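Local atomic coordinates of penicillin-binding protein 1A (Mycobacterium tuberculosis, PDB entry 5CRF), a protein that polymerises lipid-linked precursors into glycan strands and cross-links their peptides to build the mycobacterial cell wall, the part modelled here including its penicillin-sensitive transpeptidase domain. Residues L31-T36 with Q234-A239; S97-F102 with N200-G205; S121-D126 with Y155-L160; I128-V133 with L151-Y156; E134-G139 with L147-N152. All blocks are in the same frame, centred on the assembly; numbering follows the deposited sequence.

Contact 1: L31-T36 with Q234-A239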
# COMPACT_ATOMS: atom_id res chain seq x y z
N LEU A 31 -0.17 33.00 -8.83
CA LEU A 31 0.97 32.12 -8.65
C LEU A 31 1.00 31.10 -9.77
O LEU A 31 -0.05 30.74 -10.36
CB LEU A 31 0.89 31.39 -7.33
CG LEU A 31 0.83 32.25 -6.06
CD1 LEU A 31 0.74 31.39 -4.82
CD2 LEU A 31 2.02 33.19 -6.00
N VAL A 32 2.19 30.59 -10.04
CA VAL A 32 2.32 29.45 -10.93
C VAL A 32 2.92 28.30 -10.15
O VAL A 32 4.04 28.37 -9.63
CB VAL A 32 3.17 29.76 -12.17
CG1 VAL A 32 3.33 28.51 -13.00
CG2 VAL A 32 2.52 30.84 -12.97
N VAL A 33 2.12 27.24 -10.03
CA VAL A 33 2.45 26.08 -9.19
C VAL A 33 2.82 24.91 -10.13
O VAL A 33 2.04 24.54 -11.07
CB VAL A 33 1.25 25.71 -8.27
CG1 VAL A 33 1.58 24.53 -7.35
CG2 VAL A 33 0.83 26.91 -7.47
N THR A 34 4.02 24.40 -9.92
CA THR A 34 4.44 23.17 -10.52
C THR A 34 4.15 22.02 -9.57
O THR A 34 4.65 22.01 -8.42
CB THR A 34 5.92 23.23 -10.88
OG1 THR A 34 6.17 24.36 -11.76
CG2 THR A 34 6.36 21.95 -11.57
N THR A 35 3.36 21.04 -10.03
CA THR A 35 3.08 19.87 -9.22
C THR A 35 4.20 18.81 -9.37
O THR A 35 5.09 18.91 -10.24
CB THR A 35 1.74 19.20 -9.60
OG1 THR A 35 1.91 18.48 -10.81
CG2 THR A 35 0.63 20.28 -9.76
N THR A 36 4.11 17.78 -8.54
CA THR A 36 4.94 16.60 -8.63
C THR A 36 4.49 15.54 -9.66
O THR A 36 5.20 14.54 -9.87
CB THR A 36 4.99 15.90 -7.27
OG1 THR A 36 3.66 15.72 -6.79
CG2 THR A 36 5.82 16.70 -6.28
N GLN A 234 5.89 20.77 -6.18
CA GLN A 234 7.28 20.78 -6.48
C GLN A 234 7.85 22.18 -6.41
O GLN A 234 8.96 22.38 -5.90
CB GLN A 234 7.50 20.23 -7.89
CG GLN A 234 8.95 20.05 -8.30
CD GLN A 234 9.78 19.16 -7.35
OE1 GLN A 234 9.27 18.20 -6.78
NE2 GLN A 234 11.06 19.50 -7.17
N LYS A 235 7.13 23.14 -6.96
CA LYS A 235 7.65 24.51 -7.00
C LYS A 235 6.52 25.52 -7.11
O LYS A 235 5.44 25.26 -7.73
CB LYS A 235 8.60 24.67 -8.18
CG LYS A 235 9.50 25.88 -8.17
CD LYS A 235 10.40 25.86 -9.40
CE LYS A 235 11.30 27.07 -9.43
NZ LYS A 235 12.17 27.09 -10.66
N VAL A 236 6.76 26.67 -6.50
CA VAL A 236 5.82 27.78 -6.57
C VAL A 236 6.57 29.05 -6.93
O VAL A 236 7.51 29.42 -6.22
CB VAL A 236 5.05 27.99 -5.25
CG1 VAL A 236 3.98 29.04 -5.43
CG2 VAL A 236 4.45 26.67 -4.81
N VAL A 237 6.12 29.73 -7.96
CA VAL A 237 6.72 31.03 -8.32
C VAL A 237 5.64 32.10 -8.33
O VAL A 237 4.45 31.82 -8.61
CB VAL A 237 7.43 30.96 -9.69
CG1 VAL A 237 8.43 29.81 -9.69
CG2 VAL A 237 6.43 30.75 -10.80
N SER A 238 6.06 33.33 -8.04
CA SER A 238 5.18 34.47 -8.01
C SER A 238 4.78 34.89 -9.47
O SER A 238 5.37 34.40 -10.41
CB SER A 238 5.85 35.63 -7.26
OG SER A 238 6.87 36.26 -8.05
N ALA A 239 3.84 35.80 -9.60
CA ALA A 239 3.38 36.35 -10.88
C ALA A 239 4.58 36.80 -11.77
O ALA A 239 4.70 36.38 -12.95
CB ALA A 239 2.48 37.55 -10.58
O HOH W 1 6.25 26.92 -10.54
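V32, V33 and T34 pair with V237, V236 and K235 in antiparallel register, the segments 32-35 and 234-237 lying 4.7 Å apart with their directions at 175°. The contact ties a strand near the N-terminus to one almost 200 residues later, and strand 243-246 completes the sheet beyond 233-237. V32 and V237 bond both ways: V32 N reaches V237 O at 2.9 Å and V237 N reaches V32 O at 3.0 Å. V33 and V236 form the next, non-hydrogen-bonded pair. At T34 the ladder carries a classic beta bulge, because Q234 and K235 both face this one residue. T34 O accepts from Q234 N at 2.8 Å and from K235 N at 3.1 Å, while T34 N donates to K235 O.

The side chains divide between two faces. On one, V237 sets CG2 between its backbone N and carbonyl carbon (chi1 -54°), which brings that methyl to 3.7 Å from V32 CB. K235 starts on this face too, but its extended chain leads away. On the other face lie V33 and V236, both resting on L15 of helix 3-19; L31 CD1, from just before the strand, reaches V236 CG1 at 4.0 Å. A water donates to V32 O and sits 2.8 Å from T34 OG1.

Five main-chain bonds hold the pair, two of them ending on T34 O, so the direct polar pairing depends little on the side chains.

Contact 2: S97-F102 with N200-G205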
# COMPACT_ATOMS: atom_id res chain seq x y z
N SER A 97 -6.31 -7.93 3.97
CA SER A 97 -5.08 -8.71 4.02
C SER A 97 -3.81 -8.00 3.56
O SER A 97 -2.72 -8.62 3.61
CB SER A 97 -5.26 -10.05 3.25
OG SER A 97 -5.82 -9.86 1.97
N SER A 98 -3.88 -6.76 3.05
CA SER A 98 -2.66 -6.01 2.74
C SER A 98 -2.00 -5.37 3.97
O SER A 98 -0.83 -4.99 3.86
CB SER A 98 -2.89 -4.94 1.71
OG SER A 98 -3.78 -3.92 2.13
N PHE A 99 -2.72 -5.22 5.08
CA PHE A 99 -2.15 -4.49 6.21
C PHE A 99 -1.07 -5.29 6.96
O PHE A 99 -0.29 -4.72 7.66
CB PHE A 99 -3.22 -4.08 7.21
CG PHE A 99 -2.93 -2.77 7.88
CD1 PHE A 99 -2.88 -1.59 7.14
CD2 PHE A 99 -2.66 -2.70 9.25
CE1 PHE A 99 -2.60 -0.36 7.76
CE2 PHE A 99 -2.38 -1.51 9.85
CZ PHE A 99 -2.34 -0.34 9.10
N LYS A 100 -1.08 -6.61 6.82
CA LYS A 100 -0.23 -7.45 7.68
C LYS A 100 1.27 -7.27 7.38
O LYS A 100 2.09 -7.68 8.18
CB LYS A 100 -0.65 -8.91 7.62
CG LYS A 100 -0.61 -9.55 6.28
CD LYS A 100 -1.00 -11.02 6.42
CE LYS A 100 -1.22 -11.69 5.11
NZ LYS A 100 -2.66 -11.45 4.83
N VAL A 101 1.60 -6.58 6.30
CA VAL A 101 2.97 -6.15 6.03
C VAL A 101 3.53 -5.38 7.27
O VAL A 101 4.73 -5.48 7.59
CB VAL A 101 3.05 -5.33 4.73
CG1 VAL A 101 4.37 -4.67 4.56
CG2 VAL A 101 2.79 -6.22 3.50
N PHE A 102 2.68 -4.61 7.95
CA PHE A 102 3.14 -3.85 9.13
C PHE A 102 3.39 -4.73 10.33
O PHE A 102 4.20 -4.41 11.16
CB PHE A 102 2.20 -2.66 9.40
CG PHE A 102 2.10 -1.76 8.20
CD1 PHE A 102 3.25 -1.15 7.69
CD2 PHE A 102 0.90 -1.58 7.56
CE1 PHE A 102 3.18 -0.41 6.51
CE2 PHE A 102 0.81 -0.81 6.38
CZ PHE A 102 1.95 -0.20 5.90
N ASN A 200 -7.11 -6.39 18.20
CA ASN A 200 -6.47 -7.41 17.39
C ASN A 200 -6.82 -7.37 15.90
O ASN A 200 -5.97 -7.76 15.07
CB ASN A 200 -6.86 -8.76 17.93
CG ASN A 200 -6.24 -9.06 19.28
OD1 ASN A 200 -5.42 -8.32 19.75
ND2 ASN A 200 -6.63 -10.16 19.87
N GLY A 201 -7.98 -6.80 15.54
CA GLY A 201 -8.39 -6.71 14.13
C GLY A 201 -7.47 -5.83 13.24
O GLY A 201 -7.57 -5.85 12.01
N ILE A 202 -6.61 -5.02 13.85
CA ILE A 202 -5.62 -4.26 13.06
C ILE A 202 -4.85 -5.14 12.11
O ILE A 202 -4.59 -4.72 10.97
CB ILE A 202 -4.66 -3.45 13.95
CG1 ILE A 202 -3.78 -2.50 13.12
CG2 ILE A 202 -3.83 -4.36 14.86
CD1 ILE A 202 -3.03 -1.49 13.97
N VAL A 203 -4.45 -6.33 12.54
CA VAL A 203 -3.65 -7.23 11.67
C VAL A 203 -4.45 -7.80 10.48
O VAL A 203 -3.90 -8.24 9.45
CB VAL A 203 -2.96 -8.34 12.51
CG1 VAL A 203 -3.99 -9.40 12.96
CG2 VAL A 203 -1.80 -9.00 11.73
N LEU A 204 -5.77 -7.76 10.63
CA LEU A 204 -6.73 -8.10 9.60
C LEU A 204 -7.15 -6.93 8.70
O LEU A 204 -8.02 -7.11 7.85
CB LEU A 204 -7.93 -8.78 10.29
CG LEU A 204 -7.53 -9.94 11.22
CD1 LEU A 204 -8.79 -10.48 11.87
CD2 LEU A 204 -6.84 -11.06 10.44
N GLY A 205 -6.52 -5.76 8.83
CA GLY A 205 -6.79 -4.62 8.00
C GLY A 205 -8.17 -4.05 8.20
O GLY A 205 -8.79 -3.56 7.24
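This is buried packing of F99 and K100 against I202, V203 and G205, within the SxxK motif of the penicillin-binding transpeptidase fold. S97 opens that motif and is probably the nucleophile that forms the acyl-ester, as in its relatives; K100 closes it. The partner is the loop that leads to strand 208-209.

F99 does most of the touching. Its CB lies 3.7 Å from G205 CA. Further out, F99 CD2 comes to 3.3 Å from the backbone oxygen I202 O. The ring atom F99 CE2 meets I202 CG1 at 3.7 Å, the two side chains crossing at a slant. F102, one turn on, sets CD2 over the centre of a face of the F99 ring, so the phenyl group is held from within its own segment as well. G205 also bonds through its backbone to G96, just before the serine.

K100 touches the loop only near its base, where CB is 3.8 Å from V203 O. CG stands between the backbone N and the carbonyl carbon (chi1 60°), and the chain runs from there away from the loop. Its amine also bonds to N152 and S150 of the SxN motif. Within the segment, K100 NZ donates to S97 O at 3.1 Å, in the carbonyl plane and on a lone pair.

Contact 3: S121-D126 with Y155-L160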
# COMPACT_ATOMS: atom_id res chain seq x y z
N SER A 121 -3.24 -22.62 10.75
CA SER A 121 -4.57 -23.21 10.87
C SER A 121 -5.58 -22.19 11.38
O SER A 121 -5.18 -21.13 11.95
CB SER A 121 -4.56 -24.45 11.80
OG SER A 121 -4.24 -24.09 13.11
N PRO A 122 -6.90 -22.51 11.29
CA PRO A 122 -7.87 -21.56 11.87
C PRO A 122 -7.67 -21.39 13.40
O PRO A 122 -7.16 -22.28 14.10
CB PRO A 122 -9.25 -22.20 11.55
CG PRO A 122 -8.98 -23.17 10.43
CD PRO A 122 -7.58 -23.69 10.70
N LEU A 123 -8.14 -20.25 13.90
CA LEU A 123 -7.88 -19.77 15.26
C LEU A 123 -9.19 -19.24 15.81
O LEU A 123 -9.88 -18.55 15.06
CB LEU A 123 -6.87 -18.61 15.06
CG LEU A 123 -6.26 -17.58 15.98
CD1 LEU A 123 -5.24 -18.18 16.90
CD2 LEU A 123 -5.55 -16.54 15.11
N THR A 124 -9.51 -19.47 17.09
CA THR A 124 -10.61 -18.71 17.73
C THR A 124 -10.08 -17.92 18.94
O THR A 124 -9.38 -18.47 19.76
CB THR A 124 -11.81 -19.62 18.11
OG1 THR A 124 -12.35 -20.22 16.92
CG2 THR A 124 -12.92 -18.79 18.78
N VAL A 125 -10.40 -16.63 19.01
CA VAL A 125 -9.86 -15.72 20.03
C VAL A 125 -10.98 -14.79 20.47
O VAL A 125 -11.51 -14.04 19.66
CB VAL A 125 -8.68 -14.88 19.48
CG1 VAL A 125 -8.03 -14.00 20.56
CG2 VAL A 125 -7.62 -15.76 18.84
N ASP A 126 -11.34 -14.85 21.74
CA ASP A 126 -12.41 -14.01 22.34
C ASP A 126 -13.78 -14.16 21.64
O ASP A 126 -14.55 -13.18 21.49
CB ASP A 126 -11.99 -12.52 22.41
CG ASP A 126 -10.67 -12.29 23.18
OD1 ASP A 126 -10.25 -13.14 24.01
OD2 ASP A 126 -10.03 -11.23 22.93
N TYR A 155 -0.41 -14.45 10.79
CA TYR A 155 -0.00 -13.13 11.21
C TYR A 155 -0.73 -12.69 12.48
O TYR A 155 -0.23 -11.92 13.27
CB TYR A 155 -0.12 -12.08 10.07
CG TYR A 155 1.16 -12.13 9.26
CD1 TYR A 155 1.35 -13.05 8.25
CD2 TYR A 155 2.20 -11.29 9.57
CE1 TYR A 155 2.58 -13.15 7.56
CE2 TYR A 155 3.41 -11.37 8.92
CZ TYR A 155 3.59 -12.27 7.91
OH TYR A 155 4.80 -12.28 7.28
N TYR A 156 -1.90 -13.24 12.71
CA TYR A 156 -2.63 -12.97 13.93
C TYR A 156 -1.88 -13.62 15.10
O TYR A 156 -1.67 -12.97 16.15
CB TYR A 156 -4.03 -13.53 13.80
CG TYR A 156 -5.05 -13.02 14.77
CD1 TYR A 156 -5.03 -13.42 16.11
CD2 TYR A 156 -6.09 -12.18 14.35
CE1 TYR A 156 -6.01 -12.97 17.00
CE2 TYR A 156 -7.05 -11.73 15.25
CZ TYR A 156 -7.00 -12.15 16.55
OH TYR A 156 -7.91 -11.73 17.48
N ARG A 157 -1.46 -14.86 14.91
CA ARG A 157 -0.61 -15.52 15.92
C ARG A 157 0.69 -14.77 16.09
O ARG A 157 1.14 -14.55 17.23
CB ARG A 157 -0.31 -16.96 15.57
CG ARG A 157 -1.50 -17.90 15.57
CD ARG A 157 -1.07 -19.32 15.30
NE ARG A 157 -2.17 -20.24 15.50
CZ ARG A 157 -3.02 -20.64 14.58
NH1 ARG A 157 -2.89 -20.28 13.32
NH2 ARG A 157 -4.01 -21.45 14.92
N LEU A 158 1.33 -14.39 14.97
CA LEU A 158 2.58 -13.60 15.06
C LEU A 158 2.39 -12.31 15.86
O LEU A 158 3.19 -12.04 16.77
CB LEU A 158 3.17 -13.30 13.70
CG LEU A 158 4.56 -12.62 13.71
CD1 LEU A 158 5.67 -13.52 14.25
CD2 LEU A 158 4.83 -12.20 12.27
N MSE A 159 1.33 -11.55 15.60
CA MSE A 159 1.05 -10.30 16.36
C MSE A 159 0.99 -10.55 17.88
O MSE A 159 1.63 -9.83 18.67
CB MSE A 159 -0.21 -9.64 15.85
CG MSE A 159 -0.76 -8.55 16.77
SE MSE A 159 -2.58 -8.07 16.21
CE MSE A 159 -3.52 -9.73 16.67
N LEU A 160 0.30 -11.61 18.29
CA LEU A 160 0.19 -11.97 19.73
C LEU A 160 1.49 -12.44 20.38
O LEU A 160 1.60 -12.48 21.65
CB LEU A 160 -0.92 -12.97 19.94
CG LEU A 160 -2.30 -12.41 19.58
CD1 LEU A 160 -3.35 -13.46 19.81
CD2 LEU A 160 -2.64 -11.16 20.37
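The two-stranded hairpin 123-125/128-130 lies against helix 152-161, and its first strand meets Y156 and R157 through S121, L123 and V125. The strand and helix segments cross at 46°, with their axes 10.6 Å apart.

L123 is wedged between the two helix side chains. CG anti to the backbone N (chi1 173°) carries the branch point to the helix, and chi2 of 72° turns CD2 to the tyrosine and CD1 to the arginine. L123 CD2 is tightly packed, 3.3 Å from Y156 CD1. L123 CD1 lies over one face of the R157 guanidinium, near its rim, and is 4.0 Å from R157 NE. Beyond it V125 CG2 approaches Y156 CE1 at 3.7 Å. The tyrosine hydroxyl bonds to N200, and the selenomethionine M159 sets its CE over the centre of a face of the ring.

R157 is extended from CG to NE and reaches the backbone before the strand. R157 NH1 donates to S121 O at 2.8 Å, close to the guanidinium plane. R157 NH2 adds two weak bonds, to S121 O at 3.2 Å and to P122 O at 3.4 Å. D119 bonds to S121 OG and makes a long, weak ion pair with R157, which would partly balance its charge.

One apolar face of a small beta hairpin thus rests on a helix of the helical subdomain of the penicillin-binding transpeptidase fold.

Contact 4: I128-V133 with L151-Y156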
# COMPACT_ATOMS: atom_id res chain seq x y z
N ILE A 128 -14.39 -14.87 18.47
CA ILE A 128 -14.36 -14.61 17.03
C ILE A 128 -13.48 -15.69 16.37
O ILE A 128 -12.37 -15.98 16.84
CB ILE A 128 -13.96 -13.14 16.67
CG1 ILE A 128 -13.81 -12.96 15.15
CG2 ILE A 128 -12.69 -12.67 17.36
CD1 ILE A 128 -13.96 -11.53 14.67
N LYS A 129 -14.02 -16.31 15.32
CA LYS A 129 -13.27 -17.25 14.50
C LYS A 129 -12.52 -16.46 13.46
O LYS A 129 -13.06 -15.53 12.85
CB LYS A 129 -14.19 -18.25 13.81
CG LYS A 129 -14.88 -19.21 14.79
CD LYS A 129 -14.66 -20.68 14.43
CE LYS A 129 -15.60 -21.59 15.22
NZ LYS A 129 -15.51 -21.37 16.70
N ILE A 130 -11.26 -16.82 13.29
CA ILE A 130 -10.36 -16.10 12.41
C ILE A 130 -10.00 -17.10 11.31
O ILE A 130 -9.46 -18.17 11.60
CB ILE A 130 -9.07 -15.64 13.15
CG1 ILE A 130 -9.39 -14.84 14.46
CG2 ILE A 130 -8.15 -14.87 12.17
CD1 ILE A 130 -10.19 -13.57 14.24
N THR A 131 -10.30 -16.75 10.06
CA THR A 131 -9.93 -17.59 8.92
C THR A 131 -9.42 -16.65 7.82
O THR A 131 -9.59 -15.42 7.91
CB THR A 131 -11.12 -18.38 8.34
OG1 THR A 131 -12.17 -17.44 8.07
CG2 THR A 131 -11.64 -19.48 9.29
N ASN A 132 -8.79 -17.26 6.83
CA ASN A 132 -8.10 -16.56 5.75
C ASN A 132 -9.02 -16.24 4.56
O ASN A 132 -9.54 -17.17 3.95
CB ASN A 132 -6.91 -17.42 5.29
CG ASN A 132 -5.84 -17.56 6.40
OD1 ASN A 132 -5.60 -16.61 7.11
ND2 ASN A 132 -5.21 -18.71 6.54
N VAL A 133 -9.20 -14.95 4.25
CA VAL A 133 -10.16 -14.52 3.20
C VAL A 133 -9.81 -15.13 1.84
O VAL A 133 -10.68 -15.52 1.05
CB VAL A 133 -10.21 -12.98 3.09
N LEU A 151 -1.66 -15.37 4.62
CA LEU A 151 -2.19 -16.13 5.75
C LEU A 151 -2.45 -15.19 6.94
O LEU A 151 -1.59 -14.96 7.79
CB LEU A 151 -1.32 -17.33 6.11
CG LEU A 151 -1.02 -18.25 4.91
CD1 LEU A 151 -0.05 -19.38 5.27
CD2 LEU A 151 -2.28 -18.80 4.29
N ASN A 152 -3.69 -14.69 6.99
CA ASN A 152 -4.10 -13.86 8.13
C ASN A 152 -3.95 -14.59 9.46
O ASN A 152 -3.64 -13.96 10.46
CB ASN A 152 -5.53 -13.38 7.99
CG ASN A 152 -5.67 -12.24 6.98
OD1 ASN A 152 -4.68 -11.66 6.49
ND2 ASN A 152 -6.92 -11.91 6.68
N THR A 153 -4.30 -15.87 9.51
CA THR A 153 -4.19 -16.68 10.75
C THR A 153 -2.77 -16.64 11.31
O THR A 153 -2.57 -16.36 12.50
CB THR A 153 -4.54 -18.15 10.53
OG1 THR A 153 -3.84 -18.62 9.39
CG2 THR A 153 -6.00 -18.31 10.30
N SER A 154 -1.80 -16.91 10.45
CA SER A 154 -0.36 -16.90 10.84
C SER A 154 0.01 -15.53 11.45
O SER A 154 0.68 -15.45 12.50
CB SER A 154 0.49 -17.11 9.61
OG SER A 154 0.25 -18.36 9.00
N TYR A 155 -0.41 -14.45 10.79
CA TYR A 155 -0.00 -13.13 11.21
C TYR A 155 -0.73 -12.69 12.48
O TYR A 155 -0.23 -11.92 13.27
CB TYR A 155 -0.12 -12.08 10.07
CG TYR A 155 1.16 -12.13 9.26
CD1 TYR A 155 1.35 -13.05 8.25
CD2 TYR A 155 2.20 -11.29 9.57
CE1 TYR A 155 2.58 -13.15 7.56
CE2 TYR A 155 3.41 -11.37 8.92
CZ TYR A 155 3.59 -12.27 7.91
OH TYR A 155 4.80 -12.28 7.28
N TYR A 156 -1.90 -13.24 12.71
CA TYR A 156 -2.63 -12.97 13.93
C TYR A 156 -1.88 -13.62 15.10
O TYR A 156 -1.67 -12.97 16.15
CB TYR A 156 -4.03 -13.53 13.80
CG TYR A 156 -5.05 -13.02 14.77
CD1 TYR A 156 -5.03 -13.42 16.11
CD2 TYR A 156 -6.09 -12.18 14.35
CE1 TYR A 156 -6.01 -12.97 17.00
CE2 TYR A 156 -7.05 -11.73 15.25
CZ TYR A 156 -7.00 -12.15 16.55
OH TYR A 156 -7.91 -11.73 17.48
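N132 turns CG anti to its carbonyl carbon (chi1 -66°), and T153 puts OG1 between its backbone N and carbonyl carbon (chi1 48°); together these torsions set amide against hydroxyl. The meeting point is the first turn of helix 152-161, directly after S150 and L151 of the SxN motif, which N152 completes.

N132 grips T153 with both ends of its amide. T153 N donates to N132 OD1 at 2.8 Å, in the plane of the amide carbonyl and on a lone pair. N132 ND2 donates in return to T153 OG1 at 3.2 Å, tilted 15° from the amide plane. This pair of bonds fixes the rotation of the amide. N132 OD1 also lies 2.7 Å from N152 N, but the angle is too poor for a hydrogen bond. The positive end of the helix would nonetheless suit an oxygen there. N132 ND2 has a second acceptor in E136 O, and T153 OG1 is also bonded to S120 O. Beside the amide, L151 CD2 packs 3.7 Å from N132 ND2.

N152 itself sends OD1 to K100 of the SxxK motif, and N132 thus bonds to the helix turn right next to an active-site motif residue. At the other end of the contact, I130 covers the Y156 ring in a CH-pi contact. I130 CG1 sits over the face, 4.2 Å from the ring centroid of Y156, and I130 CD1 lies 3.8 Å from Y156 CE2.

Contact 5: E134-G139 with L147-N152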
# COMPACT_ATOMS: atom_id res chain seq x y z
N GLU A 134 -8.50 -15.17 1.57
CA GLU A 134 -7.98 -15.71 0.32
C GLU A 134 -7.92 -17.28 0.31
O GLU A 134 -7.69 -17.87 -0.75
CB GLU A 134 -6.64 -15.00 -0.05
CG GLU A 134 -6.81 -13.82 -1.04
CD GLU A 134 -6.61 -12.39 -0.48
OE1 GLU A 134 -6.19 -11.48 -1.26
OE2 GLU A 134 -6.84 -12.15 0.73
N GLY A 135 -8.15 -17.94 1.45
CA GLY A 135 -8.49 -19.37 1.49
C GLY A 135 -7.32 -20.34 1.42
O GLY A 135 -7.51 -21.50 1.01
N GLU A 136 -6.12 -19.88 1.81
CA GLU A 136 -4.92 -20.70 1.74
C GLU A 136 -4.58 -21.14 3.20
O GLU A 136 -5.04 -20.53 4.18
CB GLU A 136 -3.75 -19.93 1.03
CG GLU A 136 -4.15 -19.13 -0.24
CD GLU A 136 -2.99 -18.51 -1.08
OE1 GLU A 136 -2.13 -19.25 -1.59
OE2 GLU A 136 -2.98 -17.27 -1.33
N GLY A 137 -3.84 -22.23 3.33
CA GLY A 137 -3.24 -22.65 4.63
C GLY A 137 -1.99 -23.42 4.26
O GLY A 137 -1.91 -23.90 3.14
N CYS A 138 -1.03 -23.55 5.18
CA CYS A 138 0.27 -24.22 4.88
C CYS A 138 0.65 -25.23 6.00
O CYS A 138 1.81 -25.71 6.06
CB CYS A 138 1.41 -23.14 4.73
SG CYS A 138 1.86 -22.35 6.33
N GLY A 139 -0.29 -25.51 6.91
CA GLY A 139 0.05 -26.07 8.22
C GLY A 139 0.93 -25.08 8.98
O GLY A 139 0.49 -23.95 9.24
N LEU A 147 3.33 -14.57 4.31
CA LEU A 147 2.99 -13.32 3.66
C LEU A 147 2.56 -13.53 2.21
O LEU A 147 1.56 -12.95 1.78
CB LEU A 147 4.13 -12.31 3.69
CG LEU A 147 3.71 -10.87 3.34
CD1 LEU A 147 2.95 -10.15 4.46
CD2 LEU A 147 4.99 -10.08 3.01
N LYS A 148 3.36 -14.28 1.45
CA LYS A 148 3.04 -14.57 0.06
C LYS A 148 1.65 -15.22 -0.12
O LYS A 148 0.90 -14.84 -1.04
CB LYS A 148 4.11 -15.49 -0.51
CG LYS A 148 3.87 -15.90 -1.94
CD LYS A 148 5.07 -16.70 -2.47
CE LYS A 148 5.20 -18.03 -1.82
NZ LYS A 148 6.38 -18.66 -2.50
N MSE A 149 1.33 -16.18 0.76
CA MSE A 149 0.06 -16.89 0.71
C MSE A 149 -1.08 -16.12 1.38
O MSE A 149 -2.22 -16.63 1.44
CB MSE A 149 0.26 -18.29 1.36
CG MSE A 149 1.12 -19.13 0.42
SE MSE A 149 1.36 -20.91 1.29
CE MSE A 149 -0.45 -21.54 0.94
N SER A 150 -0.80 -14.95 1.93
CA SER A 150 -1.78 -14.07 2.57
C SER A 150 -2.46 -14.73 3.80
O SER A 150 -3.72 -14.69 3.98
CB SER A 150 -2.77 -13.49 1.52
OG SER A 150 -3.10 -12.20 1.98
N LEU A 151 -1.66 -15.37 4.62
CA LEU A 151 -2.19 -16.13 5.75
C LEU A 151 -2.45 -15.19 6.94
O LEU A 151 -1.59 -14.96 7.79
CB LEU A 151 -1.32 -17.33 6.11
CG LEU A 151 -1.02 -18.25 4.91
CD1 LEU A 151 -0.05 -19.38 5.27
CD2 LEU A 151 -2.28 -18.80 4.29
N ASN A 152 -3.69 -14.69 6.99
CA ASN A 152 -4.10 -13.86 8.13
C ASN A 152 -3.95 -14.59 9.46
O ASN A 152 -3.64 -13.96 10.46
CB ASN A 152 -5.53 -13.38 7.99
CG ASN A 152 -5.67 -12.24 6.98
OD1 ASN A 152 -4.68 -11.66 6.49
ND2 ASN A 152 -6.92 -11.91 6.68
O HOH W 2 -6.39 -14.18 3.59
O HOH W 3 -1.78 -14.75 -1.66
O HOH W 4 -5.17 -16.95 2.00
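E136 runs its side chain over M149, where helix 143-148 ends in a Schellman motif at S150, the first residue of the SxN motif. E136 CB lies 3.7 Å from M149 CE, the methyl of this selenomethionine. CG and CD then pass the M149 carbonyl. At the tip the oxygens part. OE1 lies alongside M149 CG and CE and takes a hydrogen bond with Y276 OH. E136 OE2 stands only 2.9 Å from M149 O, two acceptors with no bond between them, a closeness that might raise the carboxylate's affinity for a proton.

Waters bridge this meeting. One molecule donates to E136 OE2 and K148 O, both at 2.8 Å. Another links E136 N to M149 O, and a third accepts from E134 N and donates to S150 O at 2.7 Å. The backbones of loop and helix end are thus joined through solvent.

The E134 carboxylate lies at the active site, bonding to S97 OG and T294 OG1. S150 OG, from the helix side, bonds to K100 and K291. At the outer end the loop is pinned by the C138-C141 disulfide. There C138 CB touches M149 SE at 4.1 Å, and C138 SG packs 3.7 Å from L151 CD1.

Contacts 2 to 5 cluster on one side of the chain's centre, and contact 1 lies on the other, with its centre about 38 Å from that of contact 2 and 47 to 50 Å from the rest. Contacts 2, 4 and 5 converge on the transpeptidase site. K100 NZ of contact 2 is 2.6 Å from OD1 of N152, a residue shared by contacts 4 and 5. S97 OG lies 2.8 Å from E134 OE2 of contact 5. Contacts 3 and 4 use the same helix and the same hairpin, joined where L123 O meets I130 N at 2.8 Å. Contact 3 reaches contact 2 through Y156 OH, 3.1 Å from N200 ND2.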